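Local coordinates for actinorhodin polyketide putative beta-ketoacyl synthase 2 (Streptomyces coelicolor A3, PDB 1TQY), which serves as the chain length factor of the actinorhodin polyketide synthase, probably helping a ketosynthase partner to set the length of the polyketide chain, at residues Y233-G239 with T338-G344; A111-G115 with G194-A198; Y145-T149 with S162-V166; D313-A317 with E374-D378. One frame throughout, in Å; residues are numbered along the deposited sequence.

Overall arrangement
Interactions 1, 2 and 3 run as a chain through the buried core, whereas interaction 4 lies farther out. Interactions 1 and 2 have centres about 9 Å apart and touch directly: E237 OE1 meets S197 OG at 2.8 Å, and their strands 238-246 and 189-196 are neighbours. Interaction 3, centred about 10 Å from interaction 2, joins it through N112 N and L165 O, 2.9 Å apart, and carries the sheet toward the partner subunit. The E237 side chain is about 7 Å from the bound sodium ion. Q169, beside R340 and Y342, occupies the sequence position of the ketosynthase nucleophile. Interaction 4 is centred about 22 Å from interaction 1.

Interaction 1 (Y233-G239 with T338-G344)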
loop_
_atom_site.group_PDB
_atom_site.type_symbol
_atom_site.label_atom_id
_atom_site.label_comp_id
_atom_site.label_asym_id
_atom_site.label_seq_id
_atom_site.Cartn_x
_atom_site.Cartn_y
_atom_site.Cartn_z
ATOM N N TYR B 233 13.599 13.253 15.591
ATOM C CA TYR B 233 13.096 12.025 16.177
ATOM C C TYR B 233 14.159 10.943 16.089
ATOM O O TYR B 233 15.101 11.046 15.299
ATOM C CB TYR B 233 11.811 11.574 15.461
ATOM C CG TYR B 233 12.011 10.991 14.076
ATOM C CD1 TYR B 233 12.251 9.623 13.898
ATOM C CD2 TYR B 233 11.943 11.806 12.941
ATOM C CE1 TYR B 233 12.410 9.083 12.619
ATOM C CE2 TYR B 233 12.104 11.279 11.662
ATOM C CZ TYR B 233 12.336 9.915 11.506
ATOM O OH TYR B 233 12.472 9.388 10.242
ATOM N N VAL B 234 14.021 9.925 16.932
ATOM C CA VAL B 234 14.937 8.792 16.917
ATOM C C VAL B 234 14.193 7.652 16.209
ATOM O O VAL B 234 13.064 7.340 16.569
ATOM C CB VAL B 234 15.315 8.344 18.360
ATOM C CG1 VAL B 234 16.097 7.030 18.302
ATOM C CG2 VAL B 234 16.192 9.424 19.034
ATOM N N PRO B 235 14.798 7.047 15.172
ATOM C CA PRO B 235 14.166 5.940 14.433
ATOM C C PRO B 235 14.096 4.706 15.336
ATOM O O PRO B 235 14.883 4.570 16.275
ATOM C CB PRO B 235 15.134 5.680 13.281
ATOM C CG PRO B 235 15.934 6.934 13.182
ATOM C CD PRO B 235 16.105 7.386 14.589
ATOM N N GLY B 236 13.172 3.802 15.044
ATOM C CA GLY B 236 13.066 2.578 15.822
ATOM C C GLY B 236 12.615 1.462 14.898
ATOM O O GLY B 236 12.296 1.728 13.743
ATOM N N GLU B 237 12.606 0.222 15.375
ATOM C CA GLU B 237 12.144 -0.903 14.558
ATOM C C GLU B 237 11.098 -1.611 15.392
ATOM O O GLU B 237 11.181 -1.617 16.620
ATOM C CB GLU B 237 13.291 -1.872 14.227
ATOM C CG GLU B 237 13.738 -2.736 15.398
ATOM C CD GLU B 237 14.874 -3.707 15.042
ATOM O OE1 GLU B 237 15.056 -4.030 13.844
ATOM O OE2 GLU B 237 15.574 -4.164 15.974
ATOM N N GLY B 238 10.103 -2.197 14.739
ATOM C CA GLY B 238 9.076 -2.895 15.482
ATOM C C GLY B 238 7.691 -2.384 15.165
ATOM O O GLY B 238 7.468 -1.730 14.146
ATOM N N GLY B 239 6.755 -2.699 16.045
ATOM C CA GLY B 239 5.386 -2.271 15.848
ATOM C C GLY B 239 4.399 -3.163 16.564
ATOM O O GLY B 239 4.691 -3.714 17.626
ATOM N N THR B 338 10.138 4.262 22.597
ATOM C CA THR B 338 10.440 3.337 21.500
ATOM C C THR B 338 11.067 3.946 20.252
ATOM O O THR B 338 11.792 3.265 19.524
ATOM C CB THR B 338 9.171 2.616 21.008
ATOM O OG1 THR B 338 8.285 3.575 20.412
ATOM C CG2 THR B 338 8.463 1.941 22.156
ATOM N N GLY B 339 10.791 5.219 20.005
ATOM C CA GLY B 339 11.295 5.851 18.805
ATOM C C GLY B 339 10.135 5.757 17.830
ATOM O O GLY B 339 9.101 5.168 18.166
ATOM N N ARG B 340 10.276 6.334 16.639
ATOM C CA ARG B 340 9.205 6.288 15.644
ATOM C C ARG B 340 9.348 4.999 14.839
ATOM O O ARG B 340 10.383 4.762 14.209
ATOM C CB ARG B 340 9.283 7.507 14.713
ATOM C CG ARG B 340 9.003 8.857 15.402
ATOM C CD ARG B 340 8.881 10.022 14.405
ATOM N NE ARG B 340 7.671 9.994 13.580
ATOM C CZ ARG B 340 6.464 10.381 13.986
ATOM N NH1 ARG B 340 6.285 10.827 15.222
ATOM N NH2 ARG B 340 5.438 10.343 13.148
ATOM N N LEU B 341 8.303 4.178 14.851
ATOM C CA LEU B 341 8.340 2.899 14.162
ATOM C C LEU B 341 7.637 2.913 12.808
ATOM O O LEU B 341 7.295 1.867 12.258
ATOM C CB LEU B 341 7.742 1.810 15.064
ATOM C CG LEU B 341 8.179 1.836 16.540
ATOM C CD1 LEU B 341 7.469 0.697 17.247
ATOM C CD2 LEU B 341 9.718 1.688 16.692
ATOM N N TYR B 342 7.413 4.108 12.273
ATOM C CA TYR B 342 6.802 4.248 10.959
ATOM C C TYR B 342 5.455 3.538 10.853
ATOM O O TYR B 342 4.495 3.935 11.514
ATOM C CB TYR B 342 7.785 3.730 9.898
ATOM C CG TYR B 342 9.109 4.476 9.903
ATOM C CD1 TYR B 342 9.186 5.801 9.473
ATOM C CD2 TYR B 342 10.275 3.880 10.394
ATOM C CE1 TYR B 342 10.383 6.519 9.535
ATOM C CE2 TYR B 342 11.479 4.592 10.461
ATOM C CZ TYR B 342 11.521 5.910 10.032
ATOM O OH TYR B 342 12.701 6.624 10.129
ATOM N N SER B 343 5.374 2.488 10.038
ATOM C CA SER B 343 4.111 1.793 9.901
ATOM C C SER B 343 3.760 1.081 11.200
ATOM O O SER B 343 2.625 0.648 11.391
ATOM C CB SER B 343 4.148 0.805 8.723
ATOM O OG SER B 343 4.774 -0.420 9.077
ATOM N N GLY B 344 4.728 0.981 12.110
ATOM C CA GLY B 344 4.466 0.336 13.388
ATOM C C GLY B 344 3.994 1.306 14.465
ATOM O O GLY B 344 3.356 0.911 15.437
#
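Y233 and R340 open a contact at the heart of the thiolase fold, where the glycine-rich entry to strand 238-246 lies along the loop before helix 345-359. CG of Y233 sits between the backbone N and the carbonyl carbon (chi1 74°), which carries the ring over to R340, whose CD sits over one face, 3.7 Å from the ring centroid, in a CH-pi contact. From CD the chain bends outward from the ring face, so the guanidinium stands well off the ring, its plane steeply tilted to it (70°), and forms a salt bridge with D305. By sequence, R340 and D305 probably stand where active ketosynthases carry their two histidines. At the edge of the Y233 ring, in its plane, the two phenol oxygens Y233 OH and Y342 OH lie 2.8 Å apart; Y342 OH also bonds to Q207.

V234 offers its carbonyl to the loop: R340 N donates to V234 O at 3.0 Å. P235, with no N-H of its own, bridges to R340 through its neighbours, since G236 N makes a weak bond to R340 O of 3.1 Å. Glycine suits position 236 because a side chain would run into L341, whose CD2 lies 3.4 Å from G236 C. E237 turns its carboxylate to R45 and S197. The L341 methyl CD1 then covers G238 and G239, and G239 abuts G344, CA to CA 3.7 Å.

Interaction 2 (A111-G115 with G194-A198); sequences ANACG and GVDSA
D196 reaches across to the backbone of A113 and C114, and its carboxylate accepts the direct hydrogen bonds between the segments. C114 N donates to D196 OD2 at 2.8 Å with an N-H...O angle of 160°, arriving on the syn side of that oxygen and 19° out of the carboxylate plane. A113 N, 3.2 Å from D196 OD2, adds a weak, more bent bond to the same atom. An aspartate suits the place because its short chain can present an acceptor to successive peptide N-H groups in a turning loop. Alongside these bonds, the A113 methyl is small enough to lie beside the carboxylate, while C114 SG lies 4.0 Å from A198 CB.

A second shell fixes both partners. Water 1 lies 2.9 Å from D196 OD2 and accepts from S197 N at 3.1 Å, and it also reaches G115 O, so it ties the strand's end to the loop. N112 folds back so that its OD1 accepts from G115 N at 2.8 Å, an Asx motif whose donor stands above the amide plane and which helps shape the turn. G115, with its positive phi, completes that turn. Farther out, D196 OD1 also faces S343 OG, though modelled too close for the details of that bond to be relied on. Y342 packs on A113 and D196, and A113 and C114 each pack on an apolar side chain of the neighbouring subunit.

Loops of this kind, leaving the ends of the adjacent parallel strands 106-111 and 189-196, form part of the active-site end of the thiolase fold in ketosynthase relatives.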
loop_
_atom_site.group_PDB
_atom_site.type_symbol
_atom_site.label_atom_id
_atom_site.label_comp_id
_atom_site.label_asym_id
_atom_site.label_seq_id
_atom_site.Cartn_x
_atom_site.Cartn_y
_atom_site.Cartn_z
ATOM N N ALA B 111 0.186 -2.007 7.066
ATOM C CA ALA B 111 0.808 -0.842 6.451
ATOM C C ALA B 111 2.300 -1.198 6.420
ATOM O O ALA B 111 2.779 -1.932 7.282
ATOM C CB ALA B 111 0.571 0.406 7.294
ATOM N N ASN B 112 3.025 -0.710 5.424
ATOM C CA ASN B 112 4.456 -0.990 5.326
ATOM C C ASN B 112 5.126 0.255 4.755
ATOM O O ASN B 112 4.717 0.764 3.717
ATOM C CB ASN B 112 4.707 -2.184 4.398
ATOM C CG ASN B 112 5.997 -2.901 4.716
ATOM O OD1 ASN B 112 7.013 -2.266 5.024
ATOM N ND2 ASN B 112 5.974 -4.233 4.634
ATOM N N ALA B 113 6.152 0.758 5.422
ATOM C CA ALA B 113 6.809 1.965 4.937
ATOM C C ALA B 113 8.108 1.743 4.156
ATOM O O ALA B 113 8.312 2.338 3.095
ATOM C CB ALA B 113 7.067 2.897 6.113
ATOM N N CYS B 114 8.979 0.886 4.686
ATOM C CA CYS B 114 10.282 0.604 4.083
ATOM C C CYS B 114 10.343 -0.730 3.371
ATOM O O CYS B 114 11.214 -0.941 2.536
ATOM C CB CYS B 114 11.363 0.596 5.161
ATOM S SG CYS B 114 11.302 2.010 6.265
ATOM N N GLY B 115 9.431 -1.632 3.720
ATOM C CA GLY B 115 9.443 -2.953 3.120
ATOM C C GLY B 115 10.649 -3.699 3.670
ATOM O O GLY B 115 11.248 -3.266 4.659
ATOM N N GLY B 194 1.144 -3.066 11.606
ATOM C CA GLY B 194 2.311 -2.752 10.817
ATOM C C GLY B 194 3.548 -2.903 11.669
ATOM O O GLY B 194 3.502 -2.859 12.904
ATOM N N VAL B 195 4.654 -3.093 10.970
ATOM C CA VAL B 195 5.961 -3.264 11.567
ATOM C C VAL B 195 6.956 -2.785 10.529
ATOM O O VAL B 195 6.808 -3.082 9.348
ATOM C CB VAL B 195 6.255 -4.756 11.869
ATOM C CG1 VAL B 195 7.715 -4.930 12.253
ATOM C CG2 VAL B 195 5.366 -5.255 13.004
ATOM N N ASP B 196 7.948 -2.012 10.952
ATOM C CA ASP B 196 8.982 -1.551 10.030
ATOM C C ASP B 196 10.314 -1.777 10.707
ATOM O O ASP B 196 10.376 -1.945 11.923
ATOM C CB ASP B 196 8.855 -0.051 9.695
ATOM C CG ASP B 196 8.093 0.210 8.406
ATOM O OD1 ASP B 196 6.910 0.628 8.486
ATOM O OD2 ASP B 196 8.670 0.012 7.304
ATOM N N SER B 197 11.368 -1.776 9.902
ATOM C CA SER B 197 12.744 -1.934 10.362
ATOM C C SER B 197 13.635 -1.537 9.195
ATOM O O SER B 197 13.493 -2.060 8.095
ATOM C CB SER B 197 13.050 -3.377 10.752
ATOM O OG SER B 197 14.391 -3.473 11.195
ATOM N N ALA B 198 14.534 -0.593 9.426
ATOM C CA ALA B 198 15.434 -0.151 8.379
ATOM C C ALA B 198 16.774 0.157 9.028
ATOM O O ALA B 198 17.316 1.254 8.881
ATOM C CB ALA B 198 14.881 1.079 7.702
HETATM O O HOH W 1 10.311 -2.339 6.997
#

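Interaction 3 (Y145-T149 with S162-V166); sequences YAVNT and SSALV
T149 and S163 make the one hydrogen bond between these segments: T149 OG1 donates to S163 O over 2.8 Å, approaching from above the carbonyl plane, 44° out of it. The chi1 of -73° sets the hydroxyl beside the backbone N and directs the methyl CG2 beside the carbonyl carbon, where it lies 3.9 Å from S162 CB. Threonine thus serves both a polar and an apolar neighbour, and T110 is a further hydrogen-bond partner of its hydroxyl.

The remaining contacts are apolar. A164 CB fits against A146, 3.7 Å from A146 CA, and these two alanines permit a close approach of helix 147-156 to the strand. Next along, V166 CG2 packs 3.8 Å from Y145 CB and lies obliquely to the tyrosine ring. Strand 163-166 belongs to the core sheet of the thiolase fold, beside strand 106-111. L165 and V166 pair antiparallel with a strand of the neighbouring subunit, continuing the sheet across the interface as in ketosynthase dimers. On the side away from the helix, S163 and L165 touch H178 of helix 171-185.

Within the first segment T149 N bonds to A146 O, 2.9 Å; the S162 hydroxyl is hydrogen-bonded to V108 N of the neighbouring strand.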
loop_
_atom_site.group_PDB
_atom_site.type_symbol
_atom_site.label_atom_id
_atom_site.label_comp_id
_atom_site.label_asym_id
_atom_site.label_seq_id
_atom_site.Cartn_x
_atom_site.Cartn_y
_atom_site.Cartn_z
ATOM N N TYR B 145 6.289 -4.052 -0.668
ATOM C CA TYR B 145 5.474 -3.557 0.436
ATOM C C TYR B 145 4.361 -4.464 0.930
ATOM O O TYR B 145 4.019 -4.434 2.102
ATOM C CB TYR B 145 4.956 -2.167 0.067
ATOM C CG TYR B 145 6.122 -1.273 -0.310
ATOM C CD1 TYR B 145 6.982 -0.758 0.667
ATOM C CD2 TYR B 145 6.470 -1.088 -1.649
ATOM C CE1 TYR B 145 8.167 -0.101 0.316
ATOM C CE2 TYR B 145 7.654 -0.436 -2.010
ATOM C CZ TYR B 145 8.499 0.047 -1.016
ATOM O OH TYR B 145 9.698 0.619 -1.372
ATOM N N ALA B 146 3.814 -5.293 0.047
ATOM C CA ALA B 146 2.748 -6.204 0.441
ATOM C C ALA B 146 3.239 -7.417 1.236
ATOM O O ALA B 146 2.429 -8.122 1.830
ATOM C CB ALA B 146 2.007 -6.690 -0.795
ATOM N N VAL B 147 4.549 -7.642 1.273
ATOM C CA VAL B 147 5.099 -8.828 1.932
ATOM C C VAL B 147 4.464 -9.282 3.243
ATOM O O VAL B 147 4.060 -10.440 3.358
ATOM C CB VAL B 147 6.662 -8.731 2.118
ATOM C CG1 VAL B 147 7.043 -7.589 3.075
ATOM C CG2 VAL B 147 7.194 -10.062 2.634
ATOM N N ASN B 148 4.333 -8.392 4.219
ATOM C CA ASN B 148 3.758 -8.809 5.491
ATOM C C ASN B 148 2.290 -9.217 5.460
ATOM O O ASN B 148 1.838 -10.004 6.296
ATOM C CB ASN B 148 4.005 -7.743 6.546
ATOM C CG ASN B 148 5.467 -7.425 6.671
ATOM O OD1 ASN B 148 6.309 -8.325 6.562
ATOM N ND2 ASN B 148 5.793 -6.157 6.886
ATOM N N THR B 149 1.534 -8.701 4.502
ATOM C CA THR B 149 0.136 -9.100 4.422
ATOM C C THR B 149 0.088 -10.520 3.849
ATOM O O THR B 149 -0.562 -11.406 4.407
ATOM C CB THR B 149 -0.682 -8.133 3.539
ATOM O OG1 THR B 149 -0.864 -6.894 4.237
ATOM C CG2 THR B 149 -2.044 -8.718 3.224
ATOM N N SER B 162 -7.973 -8.584 1.727
ATOM C CA SER B 162 -6.763 -8.136 2.395
ATOM C C SER B 162 -6.077 -7.030 1.601
ATOM O O SER B 162 -6.336 -6.860 0.406
ATOM C CB SER B 162 -5.792 -9.304 2.551
ATOM O OG SER B 162 -6.306 -10.294 3.432
ATOM N N SER B 163 -5.190 -6.280 2.257
ATOM C CA SER B 163 -4.467 -5.198 1.582
ATOM C C SER B 163 -3.204 -4.769 2.312
ATOM O O SER B 163 -2.915 -5.222 3.420
ATOM C CB SER B 163 -5.386 -3.981 1.402
ATOM O OG SER B 163 -4.904 -3.127 0.370
ATOM N N ALA B 164 -2.444 -3.910 1.648
ATOM C CA ALA B 164 -1.208 -3.346 2.188
ATOM C C ALA B 164 -1.218 -1.900 1.715
ATOM O O ALA B 164 -1.468 -1.621 0.541
ATOM C CB ALA B 164 0.017 -4.076 1.643
ATOM N N LEU B 165 -0.941 -0.994 2.642
ATOM C CA LEU B 165 -0.957 0.430 2.373
ATOM C C LEU B 165 0.393 1.028 2.715
ATOM O O LEU B 165 1.128 0.474 3.525
ATOM C CB LEU B 165 -2.026 1.096 3.249
ATOM C CG LEU B 165 -3.451 0.552 3.168
ATOM C CD1 LEU B 165 -4.370 1.333 4.105
ATOM C CD2 LEU B 165 -3.947 0.658 1.742
ATOM N N VAL B 166 0.724 2.144 2.073
ATOM C CA VAL B 166 1.965 2.850 2.355
ATOM C C VAL B 166 1.634 4.340 2.488
ATOM O O VAL B 166 1.094 4.946 1.564
ATOM C CB VAL B 166 3.028 2.678 1.227
ATOM C CG1 VAL B 166 4.300 3.435 1.614
ATOM C CG2 VAL B 166 3.358 1.196 1.011
#

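Interaction 4 (D313-A317 with E374-D378)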
loop_
_atom_site.group_PDB
_atom_site.type_symbol
_atom_site.label_atom_id
_atom_site.label_comp_id
_atom_site.label_asym_id
_atom_site.label_seq_id
_atom_site.Cartn_x
_atom_site.Cartn_y
_atom_site.Cartn_z
ATOM N N ASP B 313 5.888 19.847 16.016
ATOM C CA ASP B 313 5.282 19.740 17.343
ATOM C C ASP B 313 4.334 20.924 17.494
ATOM O O ASP B 313 3.201 20.782 17.960
ATOM C CB ASP B 313 6.345 19.785 18.455
ATOM C CG ASP B 313 7.213 18.529 18.503
ATOM O OD1 ASP B 313 6.714 17.435 18.157
ATOM O OD2 ASP B 313 8.390 18.636 18.911
ATOM N N ALA B 314 4.805 22.094 17.076
ATOM C CA ALA B 314 4.010 23.305 17.168
ATOM C C ALA B 314 2.744 23.165 16.342
ATOM O O ALA B 314 1.663 23.567 16.784
ATOM C CB ALA B 314 4.825 24.501 16.695
ATOM N N ALA B 315 2.865 22.602 15.142
ATOM C CA ALA B 315 1.683 22.412 14.301
ATOM C C ALA B 315 0.694 21.484 15.004
ATOM O O ALA B 315 -0.496 21.778 15.084
ATOM C CB ALA B 315 2.071 21.816 12.938
ATOM N N GLU B 316 1.189 20.358 15.510
ATOM C CA GLU B 316 0.315 19.415 16.197
ATOM C C GLU B 316 -0.334 19.962 17.464
ATOM O O GLU B 316 -1.518 19.725 17.708
ATOM C CB GLU B 316 1.062 18.128 16.545
ATOM C CG GLU B 316 0.206 17.184 17.383
ATOM C CD GLU B 316 0.746 15.774 17.443
ATOM O OE1 GLU B 316 1.956 15.607 17.702
ATOM O OE2 GLU B 316 -0.055 14.836 17.233
ATOM N N ALA B 317 0.445 20.670 18.280
ATOM C CA ALA B 317 -0.070 21.242 19.522
ATOM C C ALA B 317 -1.167 22.246 19.198
ATOM O O ALA B 317 -2.138 22.396 19.936
ATOM C CB ALA B 317 1.052 21.929 20.275
ATOM N N GLU B 374 4.129 28.085 24.532
ATOM C CA GLU B 374 3.617 28.261 23.176
ATOM C C GLU B 374 2.708 27.102 22.758
ATOM O O GLU B 374 1.628 27.317 22.207
ATOM C CB GLU B 374 4.798 28.381 22.197
ATOM C CG GLU B 374 4.419 28.568 20.726
ATOM C CD GLU B 374 5.570 28.243 19.770
ATOM O OE1 GLU B 374 6.730 28.606 20.073
ATOM O OE2 GLU B 374 5.310 27.633 18.704
ATOM N N TYR B 375 3.135 25.871 23.028
ATOM C CA TYR B 375 2.339 24.698 22.642
ATOM C C TYR B 375 0.987 24.592 23.337
ATOM O O TYR B 375 0.054 23.959 22.823
ATOM C CB TYR B 375 3.140 23.408 22.872
ATOM C CG TYR B 375 4.447 23.357 22.104
ATOM C CD1 TYR B 375 4.667 24.199 21.010
ATOM C CD2 TYR B 375 5.444 22.443 22.438
ATOM C CE1 TYR B 375 5.841 24.131 20.270
ATOM C CE2 TYR B 375 6.623 22.367 21.696
ATOM C CZ TYR B 375 6.806 23.219 20.611
ATOM O OH TYR B 375 7.953 23.134 19.855
ATOM N N GLY B 376 0.891 25.196 24.516
ATOM C CA GLY B 376 -0.353 25.165 25.264
ATOM C C GLY B 376 -0.952 23.778 25.411
ATOM O O GLY B 376 -2.111 23.568 25.079
ATOM N N ILE B 377 -0.178 22.817 25.905
ATOM C CA ILE B 377 -0.713 21.475 26.065
ATOM C C ILE B 377 -0.495 20.936 27.469
ATOM O O ILE B 377 0.434 21.345 28.166
ATOM C CB ILE B 377 -0.084 20.481 25.072
ATOM C CG1 ILE B 377 1.423 20.398 25.298
ATOM C CG2 ILE B 377 -0.390 20.914 23.643
ATOM C CD1 ILE B 377 2.102 19.346 24.437
ATOM N N ASP B 378 -1.368 20.030 27.893
ATOM C CA ASP B 378 -1.243 19.407 29.203
ATOM C C ASP B 378 -0.573 18.047 28.973
ATOM O O ASP B 378 -1.261 17.047 28.792
ATOM C CB ASP B 378 -2.633 19.230 29.830
ATOM C CG ASP B 378 -2.591 18.488 31.163
ATOM O OD1 ASP B 378 -1.507 18.408 31.781
ATOM O OD2 ASP B 378 -3.647 17.996 31.605
HETATM O O HOH W 2 9.104 20.744 20.515
#
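Y375 lays its side chain along one flank of helix 310-324, overlapping D313, A314 and A317, residues brought together by the helical turn. Y375 CE1 is 3.7 Å from A314 CB, Y375 CB is 3.6 Å from A317 CB, and the phenol end passes D313 CB; the ring stands oblique to all three. Alanines suit this flank because their single methyl groups let the aromatic side chain lie close to the helix backbone. A chi1 of -59° holds the ring beside its own backbone N and stretches it along the helix.

At the far end of the ring, Y375 OH donates to water 2 at 2.7 Å, and that water donates in turn to D313 OD2 at 2.7 Å. The tyrosine hydroxyl and the carboxylate are thus joined through solvent. D313 has further partners, the backbone N of G308 and of F226, which tie its carboxylate to neighbouring loops.

A317 CB also meets the second segment's backbone, 3.4 Å from Y375 O, and I377 CG2 closes over it at 3.8 Å. E374 reaches out at the more solvent-exposed margin, its OE2 3.8 Å from A314 CB. Between Y375 and I377, G376, with phi of 50°, turns the chain from the 3-10 segment toward strand 378-379. This is helix-against-loop packing at the periphery of the thiolase fold, joining helix 310-324 to the connection that leads into strand 378-379.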